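Local coordinates for protein peptide ABC transporter permease (Staphylococcus hominis, PDB 6EXS) that probably carries peptides across the membrane as a POT-family transporter and binds a thioalcohol-conjugated peptide, the kind of malodour precursor found in the human axilla, at residues 34-46 and 303-315. Residues are numbered along the deposited sequence; the frame is centred on the assembly and turned at random.
Sequences GMRAMLIFYMYFA and EQGSNVLNIYGLE. With C3H (2-[[(2~{R})-2-azanyl-3-[(3~{S})-3-methyl-1-oxidanyl-hexan-3-yl]sulfanyl-propanoyl]amino]ethanoic acid), chain O.
I40 and I311 form the apolar centre where two transmembrane segments of this major facilitator superfamily fold meet: helix 16-44 of the N-terminal half and the interrupted helix 279-302/309-316 of the C-terminal half. The axes of 34-44 and 309-315 cross at -58° and come no nearer than 11.5 Å, so contact falls to long side chains and to residues at the helix break. With chi1 at -176°, I40 sends CG1 away from its own backbone N to within 3.8 Å of I311 CD1, while CG2 of I40 faces the S306 carbonyl and the amide of N310. One turn on, Y44 and I311 run past one another in opposite directions, CE1 of Y44 lying 3.9 Å from I311 CD1. The tight point is L314 CD2, 3.2 Å from Y44 OH; the same methyl also packs on F41 CE1 and, more loosely, at the edge of the F45 ring. This patch itself reaches the surface at Y44, L314 and F45, and at its margin exposed E315 turns OE1 to a salt bridge with K56.

The opposite end is polar and looser. No direct hydrogen bond joins the segments; instead one water donates to both R36 O and S306 O, and a second donates to A37 O while weakly accepting from N310 ND2. R36 has two conformers; in the one described, S306 CB sits over one face of the guanidinium, whose edge meets C7 of the bound peptide conjugate, and NH2 makes a long, doubtful salt bridge of 3.9 Å to E303 OE1, with the guanidinium and carboxylate planes 86° apart. OE2 of E303 is hydrogen-bonded to N441. In S306, a ligand-pocket residue, OG lies between its own backbone N and carbonyl carbon, held back toward E303 O by a 2.8 Å hydrogen bond.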
loop_
_atom_site.group_PDB
_atom_site.type_symbol
_atom_site.label_atom_id
_atom_site.label_comp_id
_atom_site.label_asym_id
_atom_site.label_seq_id
_atom_site.Cartn_x
_atom_site.Cartn_y
_atom_site.Cartn_z
ATOM N N GLY A 34 0.606 -11.618 -4.610
ATOM C CA GLY A 34 1.247 -12.873 -4.972
ATOM C C GLY A 34 2.576 -12.633 -5.653
ATOM O O GLY A 34 3.586 -13.250 -5.297
ATOM N N MET A 35 2.577 -11.705 -6.630
ATOM C CA MET A 35 3.768 -11.255 -7.361
ATOM C C MET A 35 4.754 -10.626 -6.346
ATOM O O MET A 35 5.949 -10.929 -6.399
ATOM C CB MET A 35 3.329 -10.238 -8.445
ATOM C CG MET A 35 4.448 -9.524 -9.178
ATOM S SD MET A 35 5.176 -8.147 -8.265
ATOM C CE MET A 35 3.681 -7.003 -8.040
ATOM N N ARG A 36 4.224 -9.761 -5.427
ATOM C CA ARG A 36 4.962 -9.065 -4.363
ATOM C C ARG A 36 5.675 -10.040 -3.411
ATOM O O ARG A 36 6.843 -9.835 -3.074
ATOM C CB ARG A 36 4.004 -8.166 -3.562
ATOM C CG ARG A 36 4.301 -6.681 -3.663
ATOM C CD ARG A 36 5.087 -6.211 -2.455
ATOM N NE ARG A 36 4.272 -5.467 -1.491
ATOM C CZ ARG A 36 3.706 -5.985 -0.404
ATOM N NH1 ARG A 36 3.826 -7.280 -0.134
ATOM N NH2 ARG A 36 3.016 -5.213 0.419
ATOM N N ALA A 37 4.962 -11.100 -2.974
ATOM C CA ALA A 37 5.477 -12.128 -2.061
ATOM C C ALA A 37 6.680 -12.874 -2.656
ATOM O O ALA A 37 7.583 -13.248 -1.921
ATOM C CB ALA A 37 4.377 -13.123 -1.722
ATOM N N MET A 38 6.680 -13.066 -3.992
ATOM C CA MET A 38 7.707 -13.745 -4.777
ATOM C C MET A 38 8.836 -12.823 -5.189
ATOM O O MET A 38 9.974 -13.276 -5.267
ATOM C CB MET A 38 7.096 -14.327 -6.062
ATOM C CG MET A 38 6.104 -15.444 -5.838
ATOM S SD MET A 38 5.672 -16.225 -7.415
ATOM C CE MET A 38 6.917 -17.429 -7.517
ATOM N N LEU A 39 8.522 -11.552 -5.520
ATOM C CA LEU A 39 9.483 -10.572 -6.048
ATOM C C LEU A 39 10.763 -10.429 -5.225
ATOM O O LEU A 39 11.836 -10.427 -5.827
ATOM C CB LEU A 39 8.845 -9.192 -6.296
ATOM C CG LEU A 39 9.541 -8.321 -7.359
ATOM C CD1 LEU A 39 9.321 -8.863 -8.769
ATOM C CD2 LEU A 39 9.050 -6.881 -7.287
ATOM N N ILE A 40 10.672 -10.341 -3.884
ATOM C CA ILE A 40 11.856 -10.172 -3.030
ATOM C C ILE A 40 12.834 -11.350 -3.184
ATOM O O ILE A 40 14.019 -11.110 -3.396
ATOM C CB ILE A 40 11.510 -9.842 -1.536
ATOM C CG1 ILE A 40 12.791 -9.561 -0.683
ATOM C CG2 ILE A 40 10.590 -10.894 -0.863
ATOM C CD1 ILE A 40 13.588 -8.300 -1.018
ATOM N N PHE A 41 12.336 -12.599 -3.156
ATOM C CA PHE A 41 13.160 -13.800 -3.304
ATOM C C PHE A 41 13.687 -13.957 -4.716
ATOM O O PHE A 41 14.872 -14.236 -4.882
ATOM C CB PHE A 41 12.417 -15.045 -2.820
ATOM C CG PHE A 41 11.870 -14.834 -1.434
ATOM C CD1 PHE A 41 12.725 -14.681 -0.349
ATOM C CD2 PHE A 41 10.501 -14.698 -1.225
ATOM C CE1 PHE A 41 12.220 -14.420 0.921
ATOM C CE2 PHE A 41 9.998 -14.462 0.049
ATOM C CZ PHE A 41 10.858 -14.301 1.110
ATOM N N TYR A 42 12.835 -13.705 -5.729
ATOM C CA TYR A 42 13.217 -13.751 -7.138
ATOM C C TYR A 42 14.400 -12.802 -7.422
ATOM O O TYR A 42 15.300 -13.173 -8.160
ATOM C CB TYR A 42 12.016 -13.381 -8.015
ATOM C CG TYR A 42 12.324 -13.285 -9.491
ATOM C CD1 TYR A 42 12.848 -14.375 -10.186
ATOM C CD2 TYR A 42 12.044 -12.126 -10.209
ATOM C CE1 TYR A 42 13.091 -14.310 -11.556
ATOM C CE2 TYR A 42 12.278 -12.051 -11.583
ATOM C CZ TYR A 42 12.806 -13.147 -12.253
ATOM O OH TYR A 42 13.044 -13.086 -13.606
ATOM N N MET A 43 14.411 -11.599 -6.811
ATOM C CA MET A 43 15.488 -10.621 -6.980
ATOM C C MET A 43 16.838 -11.025 -6.346
ATOM O O MET A 43 17.850 -11.007 -7.055
ATOM C CB MET A 43 15.053 -9.240 -6.479
ATOM C CG MET A 43 14.023 -8.591 -7.367
ATOM S SD MET A 43 13.742 -6.869 -6.946
ATOM C CE MET A 43 12.724 -7.035 -5.506
ATOM N N TYR A 44 16.875 -11.349 -5.024
ATOM C CA TYR A 44 18.159 -11.632 -4.378
ATOM C C TYR A 44 18.597 -13.103 -4.443
ATOM O O TYR A 44 19.782 -13.372 -4.193
ATOM C CB TYR A 44 18.237 -11.082 -2.938
ATOM C CG TYR A 44 17.683 -11.969 -1.845
ATOM C CD1 TYR A 44 16.331 -11.953 -1.529
ATOM C CD2 TYR A 44 18.529 -12.743 -1.051
ATOM C CE1 TYR A 44 15.818 -12.743 -0.505
ATOM C CE2 TYR A 44 18.029 -13.517 -0.004
ATOM C CZ TYR A 44 16.670 -13.520 0.258
ATOM O OH TYR A 44 16.144 -14.284 1.270
ATOM N N PHE A 45 17.699 -14.045 -4.826
ATOM C CA PHE A 45 18.127 -15.443 -4.974
ATOM C C PHE A 45 19.136 -15.516 -6.134
ATOM O O PHE A 45 19.006 -14.760 -7.105
ATOM C CB PHE A 45 16.950 -16.417 -5.201
ATOM C CG PHE A 45 16.149 -16.886 -3.994
ATOM C CD1 PHE A 45 16.277 -16.254 -2.757
ATOM C CD2 PHE A 45 15.242 -17.940 -4.105
ATOM C CE1 PHE A 45 15.523 -16.681 -1.652
ATOM C CE2 PHE A 45 14.499 -18.373 -2.998
ATOM C CZ PHE A 45 14.650 -17.744 -1.779
ATOM N N ALA A 46 20.168 -16.384 -6.002
ATOM C CA ALA A 46 21.212 -16.573 -7.005
ATOM C C ALA A 46 20.657 -17.005 -8.367
ATOM O O ALA A 46 19.553 -17.549 -8.433
ATOM C CB ALA A 46 22.226 -17.591 -6.506
ATOM N N GLU A 303 5.484 -1.738 6.663
ATOM C CA GLU A 303 5.872 -2.077 5.288
ATOM C C GLU A 303 7.246 -2.773 5.182
ATOM O O GLU A 303 7.611 -3.250 4.099
ATOM C CB GLU A 303 5.795 -0.858 4.369
ATOM C CG GLU A 303 4.384 -0.351 4.113
ATOM C CD GLU A 303 3.541 -1.127 3.121
ATOM O OE1 GLU A 303 3.973 -2.217 2.677
ATOM O OE2 GLU A 303 2.438 -0.639 2.787
ATOM N N GLN A 304 7.972 -2.886 6.311
ATOM C CA GLN A 304 9.261 -3.572 6.334
ATOM C C GLN A 304 9.113 -5.073 6.531
ATOM O O GLN A 304 10.096 -5.796 6.399
ATOM C CB GLN A 304 10.219 -2.958 7.354
ATOM C CG GLN A 304 11.068 -1.831 6.792
ATOM C CD GLN A 304 11.837 -1.138 7.889
ATOM O OE1 GLN A 304 12.530 -1.773 8.695
ATOM N NE2 GLN A 304 11.730 0.185 7.947
ATOM N N GLY A 305 7.897 -5.540 6.793
ATOM C CA GLY A 305 7.634 -6.966 6.912
ATOM C C GLY A 305 7.662 -7.675 5.570
ATOM O O GLY A 305 7.652 -8.911 5.523
ATOM N N SER A 306 7.661 -6.897 4.456
ATOM C CA SER A 306 7.685 -7.420 3.086
ATOM C C SER A 306 9.093 -7.563 2.518
ATOM O O SER A 306 9.251 -8.243 1.511
ATOM C CB SER A 306 6.843 -6.545 2.160
ATOM O OG SER A 306 7.291 -5.199 2.162
ATOM N N ASN A 307 10.106 -6.925 3.138
ATOM C CA ASN A 307 11.488 -6.960 2.633
ATOM C C ASN A 307 12.588 -7.112 3.704
ATOM O O ASN A 307 13.709 -7.452 3.351
ATOM C CB ASN A 307 11.764 -5.708 1.770
ATOM C CG ASN A 307 11.656 -4.378 2.486
ATOM O OD1 ASN A 307 10.976 -4.227 3.503
ATOM N ND2 ASN A 307 12.294 -3.372 1.941
ATOM N N VAL A 308 12.283 -6.826 4.988
ATOM C CA VAL A 308 13.272 -6.864 6.074
ATOM C C VAL A 308 13.016 -8.025 7.067
ATOM O O VAL A 308 13.920 -8.845 7.284
ATOM C CB VAL A 308 13.390 -5.475 6.785
ATOM C CG1 VAL A 308 14.304 -5.532 8.009
ATOM C CG2 VAL A 308 13.854 -4.389 5.813
ATOM N N LEU A 309 11.819 -8.074 7.678
ATOM C CA LEU A 309 11.468 -9.080 8.687
ATOM C C LEU A 309 11.422 -10.522 8.147
ATOM O O LEU A 309 11.836 -11.444 8.859
ATOM C CB LEU A 309 10.154 -8.704 9.395
ATOM C CG LEU A 309 9.888 -9.327 10.780
ATOM C CD1 LEU A 309 11.049 -9.073 11.760
ATOM C CD2 LEU A 309 8.560 -8.821 11.354
ATOM N N ASN A 310 10.961 -10.702 6.887
ATOM C CA ASN A 310 10.874 -11.999 6.199
ATOM C C ASN A 310 12.256 -12.626 5.845
ATOM O O ASN A 310 12.424 -13.840 6.009
ATOM C CB ASN A 310 9.969 -11.902 4.958
ATOM C CG ASN A 310 10.284 -10.795 3.979
ATOM O OD1 ASN A 310 10.974 -9.822 4.288
ATOM N ND2 ASN A 310 9.746 -10.910 2.773
ATOM N N ILE A 311 13.227 -11.805 5.345
ATOM C CA ILE A 311 14.593 -12.242 5.021
ATOM C C ILE A 311 15.309 -12.607 6.332
ATOM O O ILE A 311 16.046 -13.591 6.372
ATOM C CB ILE A 311 15.394 -11.201 4.194
ATOM C CG1 ILE A 311 14.705 -10.864 2.855
ATOM C CG2 ILE A 311 16.841 -11.677 3.962
ATOM C CD1 ILE A 311 15.443 -9.765 2.017
ATOM N N TYR A 312 15.063 -11.820 7.408
ATOM C CA TYR A 312 15.614 -12.069 8.747
ATOM C C TYR A 312 15.091 -13.399 9.288
ATOM O O TYR A 312 15.866 -14.165 9.843
ATOM C CB TYR A 312 15.277 -10.921 9.713
ATOM C CG TYR A 312 15.929 -11.047 11.076
ATOM C CD1 TYR A 312 17.302 -10.867 11.235
ATOM C CD2 TYR A 312 15.171 -11.319 12.211
ATOM C CE1 TYR A 312 17.900 -10.940 12.493
ATOM C CE2 TYR A 312 15.762 -11.417 13.470
ATOM C CZ TYR A 312 17.127 -11.222 13.608
ATOM O OH TYR A 312 17.709 -11.307 14.847
ATOM N N GLY A 313 13.804 -13.672 9.084
ATOM C CA GLY A 313 13.187 -14.927 9.486
ATOM C C GLY A 313 13.782 -16.099 8.725
ATOM O O GLY A 313 14.168 -17.098 9.335
ATOM N N LEU A 314 13.897 -15.964 7.385
ATOM C CA LEU A 314 14.468 -16.983 6.493
ATOM C C LEU A 314 15.931 -17.305 6.828
ATOM O O LEU A 314 16.334 -18.478 6.817
ATOM C CB LEU A 314 14.318 -16.527 5.015
ATOM C CG LEU A 314 14.843 -17.442 3.895
ATOM C CD1 LEU A 314 14.172 -18.814 3.910
ATOM C CD2 LEU A 314 14.614 -16.826 2.556
ATOM N N GLU A 315 16.712 -16.269 7.155
ATOM C CA GLU A 315 18.141 -16.400 7.436
ATOM C C GLU A 315 18.515 -16.683 8.893
ATOM O O GLU A 315 19.558 -17.284 9.128
ATOM C CB GLU A 315 18.894 -15.155 6.950
ATOM C CG GLU A 315 18.923 -15.015 5.443
ATOM C CD GLU A 315 19.573 -13.746 4.937
ATOM O OE1 GLU A 315 19.948 -12.884 5.768
ATOM O OE2 GLU A 315 19.678 -13.598 3.699
HETATM O O2 C3H O . -3.353 -4.828 1.682
HETATM C C11 C3H O . -3.599 -5.269 2.747
HETATM O O3 C3H O . -4.377 -4.692 3.595
HETATM C C10 C3H O . -3.012 -6.529 3.313
HETATM N N1 C3H O . -1.699 -6.829 2.795
HETATM C C9 C3H O . -0.607 -6.317 3.336
HETATM O O1 C3H O . -0.478 -5.127 3.581
HETATM C C8 C3H O . 0.513 -7.243 3.682
HETATM N N C3H O . 0.314 -8.511 2.995
HETATM C C7 C3H O . 1.856 -6.665 3.232
HETATM S S C3H O . 2.907 -5.908 4.500
HETATM C C3 C3H O . 3.532 -7.181 5.722
HETATM C C4 C3H O . 4.458 -8.085 4.951
HETATM C C5 C3H O . 2.303 -7.859 6.342
HETATM C C6 C3H O . 2.548 -9.076 7.206
HETATM O O C3H O . 1.943 -10.218 6.693
HETATM C C2 C3H O . 4.303 -6.514 6.858
HETATM C C1 C3H O . 3.707 -6.689 8.244
HETATM C C C3H O . 4.544 -6.010 9.294
HETATM O O HOH W 1 7.020 -9.555 0.047
HETATM O O HOH W 2 7.739 -12.226 0.512
#